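Long-range contacts in ammonium transporter (Kuenenia stuttgartiensis, PDB 6EU6), which probably senses ammonium at the membrane and signals its presence through an attached histidine kinase, using a transporter-type membrane domain: residues A116-F121 and G186-K191; S29-F34 and D318-I323; G160-A165 and Y345-N350. All blocks are in the same frame, centred on the assembly; numbering follows the deposited sequence.

Contact 1 (A116-F121 and G186-K191). With LMT (dodecyl-beta-D-maltoside), chain E; ZDM (nonyl 4-O-alpha-D-glucopyranosyl-beta-D-glucopyranoside), chain D.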
loop_
_atom_site.group_PDB
_atom_site.type_symbol
_atom_site.label_atom_id
_atom_site.label_comp_id
_atom_site.label_asym_id
_atom_site.label_seq_id
_atom_site.Cartn_x
_atom_site.Cartn_y
_atom_site.Cartn_z
ATOM N N ALA A 116 15.278 -0.314 20.061
ATOM C CA ALA A 116 15.899 -1.186 19.102
ATOM C C ALA A 116 17.413 -1.351 19.315
ATOM O O ALA A 116 18.124 -0.441 19.842
ATOM C CB ALA A 116 15.651 -0.677 17.691
ATOM N N GLU A 117 17.916 -2.498 18.842
ATOM C CA GLU A 117 19.386 -2.737 18.732
ATOM C C GLU A 117 20.061 -3.253 20.006
ATOM O O GLU A 117 21.095 -3.883 19.882
ATOM C CB GLU A 117 20.201 -1.519 18.154
ATOM C CG GLU A 117 19.503 -0.848 16.959
ATOM C CD GLU A 117 20.460 -0.507 15.849
ATOM O OE1 GLU A 117 20.493 -1.176 14.804
ATOM O OE2 GLU A 117 21.200 0.451 16.032
ATOM N N ARG A 118 19.443 -3.078 21.172
ATOM C CA ARG A 118 20.098 -3.508 22.411
ATOM C C ARG A 118 19.171 -4.000 23.496
ATOM O O ARG A 118 19.626 -4.588 24.466
ATOM C CB ARG A 118 21.051 -2.444 22.922
ATOM C CG ARG A 118 20.404 -1.300 23.733
ATOM C CD ARG A 118 19.534 -0.377 22.884
ATOM N NE ARG A 118 19.210 0.872 23.585
ATOM C CZ ARG A 118 18.424 1.845 23.156
ATOM N NH1 ARG A 118 17.896 1.784 21.936
ATOM N NH2 ARG A 118 18.178 2.892 23.911
ATOM N N SER A 119 17.875 -3.800 23.347
ATOM C CA SER A 119 16.949 -4.427 24.215
ATOM C C SER A 119 16.758 -5.867 23.794
ATOM O O SER A 119 16.914 -6.222 22.577
ATOM C CB SER A 119 15.633 -3.668 24.244
ATOM O OG SER A 119 14.953 -3.724 23.024
ATOM N N GLY A 120 16.377 -6.710 24.766
ATOM C CA GLY A 120 15.996 -8.082 24.466
ATOM C C GLY A 120 14.552 -8.205 24.108
ATOM O O GLY A 120 13.740 -7.248 24.288
ATOM N N PHE A 121 14.203 -9.383 23.590
ATOM C CA PHE A 121 12.821 -9.674 23.177
ATOM C C PHE A 121 11.735 -9.476 24.254
ATOM O O PHE A 121 10.702 -8.850 24.025
ATOM C CB PHE A 121 12.748 -11.074 22.660
ATOM C CG PHE A 121 11.496 -11.362 21.925
ATOM C CD1 PHE A 121 11.196 -10.687 20.761
ATOM C CD2 PHE A 121 10.611 -12.331 22.377
ATOM C CE1 PHE A 121 10.026 -10.964 20.047
ATOM C CE2 PHE A 121 9.450 -12.607 21.689
ATOM C CZ PHE A 121 9.168 -11.933 20.501
ATOM N N GLY A 186 18.999 1.764 28.483
ATOM C CA GLY A 186 20.249 2.456 28.395
ATOM C C GLY A 186 20.666 2.614 26.957
ATOM O O GLY A 186 20.099 1.990 26.060
ATOM N N PRO A 187 21.702 3.403 26.727
ATOM C CA PRO A 187 22.139 3.632 25.337
ATOM C C PRO A 187 22.809 2.472 24.671
ATOM O O PRO A 187 23.272 1.512 25.302
ATOM C CB PRO A 187 23.156 4.797 25.449
ATOM C CG PRO A 187 23.114 5.224 26.912
ATOM C CD PRO A 187 22.565 4.076 27.702
ATOM N N ARG A 188 22.848 2.534 23.362
ATOM C CA ARG A 188 23.592 1.526 22.643
ATOM C C ARG A 188 25.081 1.666 23.071
ATOM O O ARG A 188 25.585 2.779 23.319
ATOM C CB ARG A 188 23.408 1.715 21.117
ATOM C CG ARG A 188 21.996 1.386 20.606
ATOM C CD ARG A 188 21.812 1.730 19.150
ATOM N NE ARG A 188 21.667 3.196 19.044
ATOM C CZ ARG A 188 21.434 3.860 17.912
ATOM N NH1 ARG A 188 21.215 3.221 16.756
ATOM N NH2 ARG A 188 21.296 5.140 17.979
ATOM N N ILE A 189 25.761 0.545 23.153
ATOM C CA ILE A 189 27.157 0.536 23.517
ATOM C C ILE A 189 28.045 1.545 22.828
ATOM O O ILE A 189 28.842 2.214 23.479
ATOM C CB ILE A 189 27.845 -0.845 23.377
ATOM C CG1 ILE A 189 27.850 -1.286 21.932
ATOM C CG2 ILE A 189 27.233 -1.818 24.362
ATOM C CD1 ILE A 189 28.215 -2.723 21.695
ATOM N N ASP A 190 28.016 1.693 21.536
ATOM C CA ASP A 190 29.000 2.720 21.033
ATOM C C ASP A 190 28.336 4.041 20.726
ATOM O O ASP A 190 28.792 4.747 19.843
ATOM C CB ASP A 190 29.623 2.177 19.767
ATOM C CG ASP A 190 28.595 1.400 18.930
ATOM O OD1 ASP A 190 27.352 1.463 19.297
ATOM O OD2 ASP A 190 29.036 0.671 17.995
ATOM N N LYS A 191 27.242 4.403 21.416
ATOM C CA LYS A 191 26.551 5.619 21.012
ATOM C C LYS A 191 27.348 6.882 21.422
ATOM O O LYS A 191 27.430 7.861 20.666
ATOM C CB LYS A 191 25.142 5.661 21.649
ATOM C CG LYS A 191 24.382 6.982 21.446
ATOM C CD LYS A 191 24.200 7.295 19.962
ATOM C CE LYS A 191 23.554 8.658 19.787
ATOM N NZ LYS A 191 23.342 8.990 18.352
HETATM C C1B LMT E . 18.318 -11.459 25.713
HETATM C C2B LMT E . 19.750 -11.953 25.324
HETATM C C3B LMT E . 20.348 -12.774 26.460
HETATM C C4B LMT E . 20.370 -11.853 27.645
HETATM C C5B LMT E . 18.978 -11.454 28.061
HETATM C C6B LMT E . 19.070 -10.624 29.353
HETATM O O1B LMT E . 17.461 -12.577 25.909
HETATM O O2B LMT E . 19.737 -12.808 24.173
HETATM O O3B LMT E . 21.696 -13.216 26.251
HETATM O "O4'" LMT E . 21.029 -12.497 28.743
HETATM O O5B LMT E . 18.337 -10.756 26.956
HETATM O O6B LMT E . 20.320 -9.856 29.486
HETATM C "C1'" LMT E . 14.111 -14.448 24.437
HETATM C "C2'" LMT E . 15.110 -13.872 23.508
HETATM C "C3'" LMT E . 16.390 -13.612 24.164
HETATM C "C4'" LMT E . 16.211 -12.638 25.237
HETATM C "C5'" LMT E . 15.062 -13.117 26.158
HETATM C "C6'" LMT E . 14.741 -12.053 27.185
HETATM O "O1'" LMT E . 12.916 -14.715 23.738
HETATM O "O2'" LMT E . 15.416 -14.802 22.506
HETATM O "O3'" LMT E . 17.342 -13.054 23.280
HETATM O "O5'" LMT E . 13.888 -13.478 25.446
HETATM O "O6'" LMT E . 14.580 -10.720 26.661
HETATM C C1 LMT E . 11.897 -15.299 24.594
HETATM C C2 LMT E . 10.696 -15.753 23.751
HETATM C C3 LMT E . 9.485 -16.176 24.577
HETATM C C4 LMT E . 8.291 -16.638 23.705
HETATM C C5 LMT E . 7.086 -15.691 23.756
HETATM C C6 LMT E . 5.697 -16.316 23.865
HETATM C C7 LMT E . 4.625 -15.286 23.455
HETATM C C8 LMT E . 3.518 -15.058 24.478
HETATM C C9 LMT E . 2.457 -14.005 24.058
HETATM C C10 LMT E . 1.137 -14.052 24.911
HETATM C C11 LMT E . 0.450 -12.703 25.315
HETATM C C12 LMT E . -0.916 -12.356 24.687
HETATM C C1 ZDM D . 21.512 10.912 32.093
HETATM O O1 ZDM D . 26.112 8.090 29.846
HETATM C C2 ZDM D . 22.996 10.858 31.667
HETATM O O2 ZDM D . 28.541 10.224 28.009
HETATM C C3 ZDM D . 23.550 9.611 30.914
HETATM O O3 ZDM D . 26.534 10.955 32.279
HETATM C C4 ZDM D . 22.452 8.588 30.584
HETATM O O4 ZDM D . 27.965 11.846 30.059
HETATM C C5 ZDM D . 26.990 9.950 31.362
HETATM O O5 ZDM D . 21.589 8.493 31.700
HETATM C C6 ZDM D . 20.729 9.563 32.070
HETATM O O6 ZDM D . 26.804 6.232 27.913
HETATM C C7 ZDM D . 27.288 10.584 30.009
HETATM O O7 ZDM D . 24.627 8.975 31.639
HETATM C C8 ZDM D . 28.039 9.565 29.184
HETATM C C9 ZDM D . 27.065 8.427 28.831
HETATM C C10 ZDM D . 25.892 8.979 30.975
HETATM C C11 ZDM D . 27.765 7.108 28.524
HETATM O O16 ZDM D . 19.496 9.310 31.350
HETATM C C18 ZDM D . 18.483 10.268 31.044
HETATM C C19 ZDM D . 17.879 10.938 32.260
HETATM C C22 ZDM D . 16.376 11.130 32.143
HETATM C C25 ZDM D . 15.967 12.584 32.032
HETATM C C28 ZDM D . 14.486 12.782 31.679
HETATM C C31 ZDM D . 13.584 12.871 32.899
HETATM C C34 ZDM D . 12.318 13.652 32.627
HETATM O O49 ZDM D . 20.919 12.054 31.444
HETATM O O55 ZDM D . 23.703 11.046 32.880
HETATM C C57 ZDM D . 23.005 7.177 30.338
HETATM O O61 ZDM D . 23.830 7.203 29.172
#
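Charge pairing and backbone capture join Glu117 and Arg118 to the loop 186-191. In the salt bridge, Arg188 NH1 donates to Glu117 OE2 over 2.9 Å with an N-H...O angle of 160°. The oxygen lies in the guanidinium plane, but it is met on its anti side and from somewhat out of the carboxylate plane, the two flat groups being turned 57° apart. Asp317 holds NH2 of Arg188, while the other carboxylate oxygen of Glu117 accepts from Gln36 N and Asn39.

Arg118 sets its guanidinium edge against main-chain carbonyls. NE and NH2 share one acceptor, Gly186 O, at 2.9 and 3.0 Å; NE comes nearly along the C=O axis, NH2 from above the carbonyl plane. NH1 turns back to Ala116 O at 3.1 Å, and NH2 also bonds Asp317 O, so carbonyls fix the rotation of the group.

In the eleven-helix Amt fold the loop 116-121 links helices 93-114 and 121-144, and Gly186, with positive phi, ends helix 167-185; the contact therefore ties two interhelical loops on the face that is cytoplasmic in this family.

Apolar contact accompanies the polar bonds. Arg118 CD rests 3.8 Å from Arg188 CG as the two chains cross at about a right angle, and Arg188 CD packs 3.8 Å from Glu117 CB. A bend at chi3 (-76°) carries the end of Arg188 to the carboxylate.

Two detergents lie at the margins: a sugar hydroxyl, O61, of the nonyl maltoside approaches Pro187 CG, and the dodecyl maltoside lies beside Phe121.

Contact 2 (S29-F34 and D318-I323)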
loop_
_atom_site.group_PDB
_atom_site.type_symbol
_atom_site.label_atom_id
_atom_site.label_comp_id
_atom_site.label_asym_id
_atom_site.label_seq_id
_atom_site.Cartn_x
_atom_site.Cartn_y
_atom_site.Cartn_z
ATOM N N SER A 29 9.198 -0.636 8.106
ATOM C CA SER A 29 10.222 -0.177 7.136
ATOM C C SER A 29 11.057 0.926 7.694
ATOM O O SER A 29 12.248 0.958 7.435
ATOM C CB SER A 29 9.631 0.339 5.843
ATOM O OG SER A 29 8.689 -0.575 5.483
ATOM N N TYR A 30 10.392 1.927 8.286
ATOM C CA TYR A 30 11.072 3.091 8.859
ATOM C C TYR A 30 12.141 2.633 9.882
ATOM O O TYR A 30 13.330 3.027 9.803
ATOM C CB TYR A 30 10.030 3.972 9.525
ATOM C CG TYR A 30 10.516 5.336 9.861
ATOM C CD1 TYR A 30 10.522 6.312 8.896
ATOM C CD2 TYR A 30 11.006 5.647 11.163
ATOM C CE1 TYR A 30 10.886 7.602 9.177
ATOM C CE2 TYR A 30 11.411 6.959 11.478
ATOM C CZ TYR A 30 11.362 7.915 10.475
ATOM O OH TYR A 30 11.776 9.181 10.673
ATOM N N GLU A 31 11.704 1.818 10.854
ATOM C CA GLU A 31 12.611 1.390 11.855
ATOM C C GLU A 31 13.753 0.520 11.282
ATOM O O GLU A 31 14.880 0.667 11.745
ATOM C CB GLU A 31 11.929 0.658 13.023
ATOM C CG GLU A 31 10.810 1.477 13.670
ATOM C CD GLU A 31 10.010 0.716 14.776
ATOM O OE1 GLU A 31 10.583 -0.372 15.252
ATOM O OE2 GLU A 31 8.871 1.258 15.158
ATOM N N THR A 32 13.447 -0.390 10.341
ATOM C CA THR A 32 14.449 -1.217 9.727
ATOM C C THR A 32 15.440 -0.285 8.976
ATOM O O THR A 32 16.645 -0.386 9.129
ATOM C CB THR A 32 13.828 -2.193 8.797
ATOM O OG1 THR A 32 12.912 -3.027 9.474
ATOM C CG2 THR A 32 14.916 -3.099 8.111
ATOM N N GLY A 33 14.928 0.688 8.224
ATOM C CA GLY A 33 15.785 1.638 7.553
ATOM C C GLY A 33 16.756 2.383 8.448
ATOM O O GLY A 33 17.934 2.605 8.106
ATOM N N PHE A 34 16.248 2.829 9.590
ATOM C CA PHE A 34 17.040 3.559 10.593
ATOM C C PHE A 34 18.026 2.628 11.366
ATOM O O PHE A 34 18.854 3.085 12.062
ATOM C CB PHE A 34 16.130 4.274 11.606
ATOM C CG PHE A 34 15.871 5.702 11.296
ATOM C CD1 PHE A 34 14.893 6.060 10.368
ATOM C CD2 PHE A 34 16.565 6.707 11.943
ATOM C CE1 PHE A 34 14.632 7.380 10.079
ATOM C CE2 PHE A 34 16.308 8.044 11.649
ATOM C CZ PHE A 34 15.333 8.379 10.712
ATOM N N ASP A 318 17.784 7.065 21.205
ATOM C CA ASP A 318 16.473 6.761 20.533
ATOM C C ASP A 318 16.760 6.593 19.050
ATOM O O ASP A 318 16.903 7.587 18.303
ATOM C CB ASP A 318 15.584 7.927 20.766
ATOM C CG ASP A 318 14.200 7.780 20.143
ATOM O OD1 ASP A 318 13.907 6.810 19.356
ATOM O OD2 ASP A 318 13.452 8.748 20.434
ATOM N N PRO A 319 17.007 5.361 18.644
ATOM C CA PRO A 319 17.527 5.115 17.282
ATOM C C PRO A 319 16.631 5.648 16.149
ATOM O O PRO A 319 17.135 5.923 15.101
ATOM C CB PRO A 319 17.576 3.582 17.229
ATOM C CG PRO A 319 17.769 3.174 18.675
ATOM C CD PRO A 319 16.875 4.099 19.425
ATOM N N VAL A 320 15.327 5.840 16.370
ATOM C CA VAL A 320 14.426 6.341 15.329
ATOM C C VAL A 320 13.848 7.705 15.620
ATOM O O VAL A 320 12.969 8.123 14.923
ATOM C CB VAL A 320 13.259 5.365 15.052
ATOM C CG1 VAL A 320 13.773 3.958 14.739
ATOM C CG2 VAL A 320 12.281 5.356 16.187
ATOM N N SER A 321 14.305 8.348 16.683
ATOM C CA SER A 321 13.771 9.608 17.182
ATOM C C SER A 321 12.281 9.522 17.534
ATOM O O SER A 321 11.520 10.454 17.282
ATOM C CB SER A 321 14.056 10.730 16.205
ATOM O OG SER A 321 15.417 10.769 15.907
ATOM N N ALA A 322 11.842 8.341 17.995
ATOM C CA ALA A 322 10.466 8.112 18.371
ATOM C C ALA A 322 9.950 9.117 19.421
ATOM O O ALA A 322 8.789 9.556 19.397
ATOM C CB ALA A 322 10.307 6.727 18.914
ATOM N N ILE A 323 10.829 9.475 20.356
ATOM C CA ILE A 323 10.412 10.377 21.463
ATOM C C ILE A 323 10.152 11.760 20.903
ATOM O O ILE A 323 9.120 12.350 21.116
ATOM C CB ILE A 323 11.484 10.454 22.547
ATOM C CG1 ILE A 323 11.714 9.059 23.147
ATOM C CG2 ILE A 323 11.023 11.460 23.590
ATOM C CD1 ILE A 323 13.057 8.967 23.922
HETATM O O HOH W 1 12.629 10.012 13.097
#
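One ordered water spans the interface between Tyr30 and Val320: it donates to Val320 O over 2.6 Å and is hydrogen-bonded to Tyr30 OH at 2.7 Å. Both the water and the carbonyl oxygen lie at the edge of the tyrosine ring, near its plane, with CE2 of Tyr30 passing close to the carbonyl. The bridge ties a buried phenol to a buried main-chain oxygen, anchoring the hydroxyl end of the ring. CG of Tyr30 stands opposite the backbone nitrogen (chi1 -166°), which sends the ring across to the loop. Phe34, one helical turn on, sets CD1 over one face of that ring, offset toward the rim.

Val320 supplies the apolar part. Its CG1 methyl sits between Phe34 CB, 3.9 Å away, and Glu31 CG at 4.0 Å. The Phe34 ring also brings CD2 within 3.3 Å of Pro319 O, approaching it obliquely.

In the Amt fold this joins the C-terminal part of the first membrane helix, 2-34, to the turn that opens helix 322-340. Residues 318-321 form a type I turn, and Asp318 fastens it to the helix start: OD2 takes the amide of Ile323 at 2.7 Å and 171° on its syn lone pair, while OD1 accepts a weak bond from Ala322 N. Ser321 occupies the N-cap position, its hydroxyl bonding instead to Glu307.

Glu31 offers only its aliphatic stem here. The carboxylate runs on in an extended chain to Thr112 and Asn47, and an ammonium ion, probably from the crystallisation liquor, is bound at OE2. Ser29 packs on Leu211 of a neighbouring subunit.

Contact 3 (G160-A165 and Y345-N350)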
loop_
_atom_site.group_PDB
_atom_site.type_symbol
_atom_site.label_atom_id
_atom_site.label_comp_id
_atom_site.label_asym_id
_atom_site.label_seq_id
_atom_site.Cartn_x
_atom_site.Cartn_y
_atom_site.Cartn_z
ATOM N N GLY A 160 -12.864 19.470 29.134
ATOM C CA GLY A 160 -12.699 20.143 27.821
ATOM C C GLY A 160 -11.449 19.799 26.978
ATOM O O GLY A 160 -11.161 20.482 25.999
ATOM N N PHE A 161 -10.722 18.762 27.362
ATOM C CA PHE A 161 -9.561 18.293 26.587
ATOM C C PHE A 161 -9.995 17.886 25.167
ATOM O O PHE A 161 -11.001 17.211 25.010
ATOM C CB PHE A 161 -8.897 17.112 27.263
ATOM C CG PHE A 161 -7.597 16.710 26.643
ATOM C CD1 PHE A 161 -6.506 17.575 26.653
ATOM C CD2 PHE A 161 -7.447 15.472 26.053
ATOM C CE1 PHE A 161 -5.289 17.215 26.097
ATOM C CE2 PHE A 161 -6.209 15.095 25.481
ATOM C CZ PHE A 161 -5.161 15.994 25.481
ATOM N N ILE A 162 -9.224 18.332 24.178
ATOM C CA ILE A 162 -9.450 18.022 22.777
ATOM C C ILE A 162 -8.228 17.275 22.194
ATOM O O ILE A 162 -7.111 17.700 22.357
ATOM C CB ILE A 162 -9.665 19.301 21.978
ATOM C CG1 ILE A 162 -10.992 19.995 22.439
ATOM C CG2 ILE A 162 -9.744 19.059 20.474
ATOM C CD1 ILE A 162 -11.070 21.423 21.957
ATOM N N ASP A 163 -8.489 16.154 21.553
ATOM C CA ASP A 163 -7.479 15.502 20.724
ATOM C C ASP A 163 -8.240 14.733 19.627
ATOM O O ASP A 163 -8.737 13.651 19.855
ATOM C CB ASP A 163 -6.651 14.604 21.585
ATOM C CG ASP A 163 -5.474 14.005 20.858
ATOM O OD1 ASP A 163 -5.313 14.219 19.615
ATOM O OD2 ASP A 163 -4.739 13.274 21.539
ATOM N N PHE A 164 -8.354 15.340 18.459
ATOM C CA PHE A 164 -9.140 14.732 17.406
ATOM C C PHE A 164 -8.805 13.280 17.079
ATOM O O PHE A 164 -9.673 12.401 17.112
ATOM C CB PHE A 164 -8.994 15.609 16.144
ATOM C CG PHE A 164 -9.676 15.032 14.962
ATOM C CD1 PHE A 164 -11.048 14.763 15.003
ATOM C CD2 PHE A 164 -8.998 14.852 13.763
ATOM C CE1 PHE A 164 -11.687 14.227 13.898
ATOM C CE2 PHE A 164 -9.643 14.309 12.670
ATOM C CZ PHE A 164 -10.969 13.962 12.726
ATOM N N ALA A 165 -7.554 13.038 16.702
ATOM C CA ALA A 165 -7.151 11.747 16.232
ATOM C C ALA A 165 -6.042 11.100 17.078
ATOM O O ALA A 165 -5.632 9.985 16.802
ATOM C CB ALA A 165 -6.812 11.841 14.745
ATOM N N TYR A 345 -15.120 24.815 17.902
ATOM C CA TYR A 345 -14.656 23.531 18.422
ATOM C C TYR A 345 -14.142 23.544 19.869
ATOM O O TYR A 345 -13.950 22.474 20.489
ATOM C CB TYR A 345 -13.554 22.976 17.497
ATOM C CG TYR A 345 -14.115 22.468 16.231
ATOM C CD1 TYR A 345 -14.539 21.163 16.156
ATOM C CD2 TYR A 345 -14.248 23.278 15.146
ATOM C CE1 TYR A 345 -15.076 20.669 15.009
ATOM C CE2 TYR A 345 -14.782 22.792 13.976
ATOM C CZ TYR A 345 -15.165 21.471 13.937
ATOM O OH TYR A 345 -15.743 20.940 12.850
ATOM N N LEU A 346 -13.849 24.728 20.394
ATOM C CA LEU A 346 -13.268 24.791 21.704
ATOM C C LEU A 346 -14.260 24.251 22.748
ATOM O O LEU A 346 -15.468 24.390 22.615
ATOM C CB LEU A 346 -12.805 26.194 21.988
ATOM C CG LEU A 346 -11.820 26.799 20.999
ATOM C CD1 LEU A 346 -11.497 28.214 21.489
ATOM C CD2 LEU A 346 -10.538 26.028 20.869
ATOM N N LEU A 347 -13.763 23.562 23.762
ATOM C CA LEU A 347 -14.643 23.054 24.780
ATOM C C LEU A 347 -14.399 23.782 26.082
ATOM O O LEU A 347 -15.135 23.559 27.015
ATOM C CB LEU A 347 -14.399 21.559 25.019
ATOM C CG LEU A 347 -14.785 20.617 23.888
ATOM C CD1 LEU A 347 -14.382 19.191 24.329
ATOM C CD2 LEU A 347 -16.269 20.731 23.579
ATOM N N ALA A 348 -13.370 24.625 26.179
ATOM C CA ALA A 348 -13.043 25.235 27.455
ATOM C C ALA A 348 -14.302 25.906 27.942
ATOM O O ALA A 348 -14.941 26.618 27.155
ATOM C CB ALA A 348 -11.969 26.253 27.273
ATOM N N GLU A 349 -14.675 25.663 29.205
ATOM C CA GLU A 349 -15.970 26.144 29.695
ATOM C C GLU A 349 -16.207 27.616 29.439
ATOM O O GLU A 349 -17.318 28.017 29.118
ATOM C CB GLU A 349 -16.227 25.867 31.179
ATOM C CG GLU A 349 -17.562 26.531 31.560
ATOM C CD GLU A 349 -18.332 25.840 32.645
ATOM O OE1 GLU A 349 -17.661 25.298 33.544
ATOM O OE2 GLU A 349 -19.598 25.879 32.583
ATOM N N ASN A 350 -15.187 28.436 29.545
ATOM C CA ASN A 350 -15.439 29.851 29.277
ATOM C C ASN A 350 -15.283 30.222 27.816
ATOM O O ASN A 350 -15.365 31.384 27.478
ATOM C CB ASN A 350 -14.567 30.743 30.177
ATOM C CG ASN A 350 -13.109 30.783 29.733
ATOM O OD1 ASN A 350 -12.743 30.188 28.709
ATOM N ND2 ASN A 350 -12.273 31.511 30.484
#
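The backbones of Gly160 and Leu347 come within 4.6 Å, CA to CA, where Gly160, with phi at 100°, closes the short helix 155-158 in a Schellman motif. Gly160 carries no side chain on the side that faces Leu347 O, which lets the two backbones approach; beside this, Leu347 CB is 3.6 Å from both Gly160 O and Gly160 CA. The leucine then continues past that carbonyl toward Ile162, and its CD1 meets Ile162 CG1 at 4.0 Å, the two branched chains crossing obliquely.

The same branch of Ile162 reaches further: with CG1 opposite the carbonyl carbon (chi1 -66°), CD1 extends to the facing backbone, 3.4 Å from Tyr345 O and 3.9 Å from Leu347 N.

Both segments are connecting loops of the Amt fold: 160-165 leads into helix 167-185, while the loop 345-350 joins helices 322-340 and 353-385, on the face that is periplasmic in this family. No hydrogen bond links the two loops directly; Gln356 of helix 353-385 mediates instead, donating through NE2 to Gly160 O and accepting through OE1 from the amides of Leu347 and Ala348. Val337 of helix 322-340 lies against Ile162 as well. Leu347 is otherwise exposed and touches a crystal neighbour, whereas Tyr345 OH bonds a molecule of the buffer MES, probably from the crystallisation liquor.

Contacts 1 and 2 are neighbours, with centres about 13 Å apart, and they meet through Pro319, whose ring packs against the guanidinium groups of Arg118 and Arg188. Contact 1 is nested along the chain inside the long loop closed by contact 2. Contact 3 lies on the other side of the chain's centre, about 39 Å from contact 1 and about 32 Å from contact 2, centre to centre, and its segments alternate with those of both. Helix 167-185 runs between contacts 1 and 3, and helix 322-340 between contacts 2 and 3. The same membrane-spanning helices are thus tied to other parts of the chain near both of their ends.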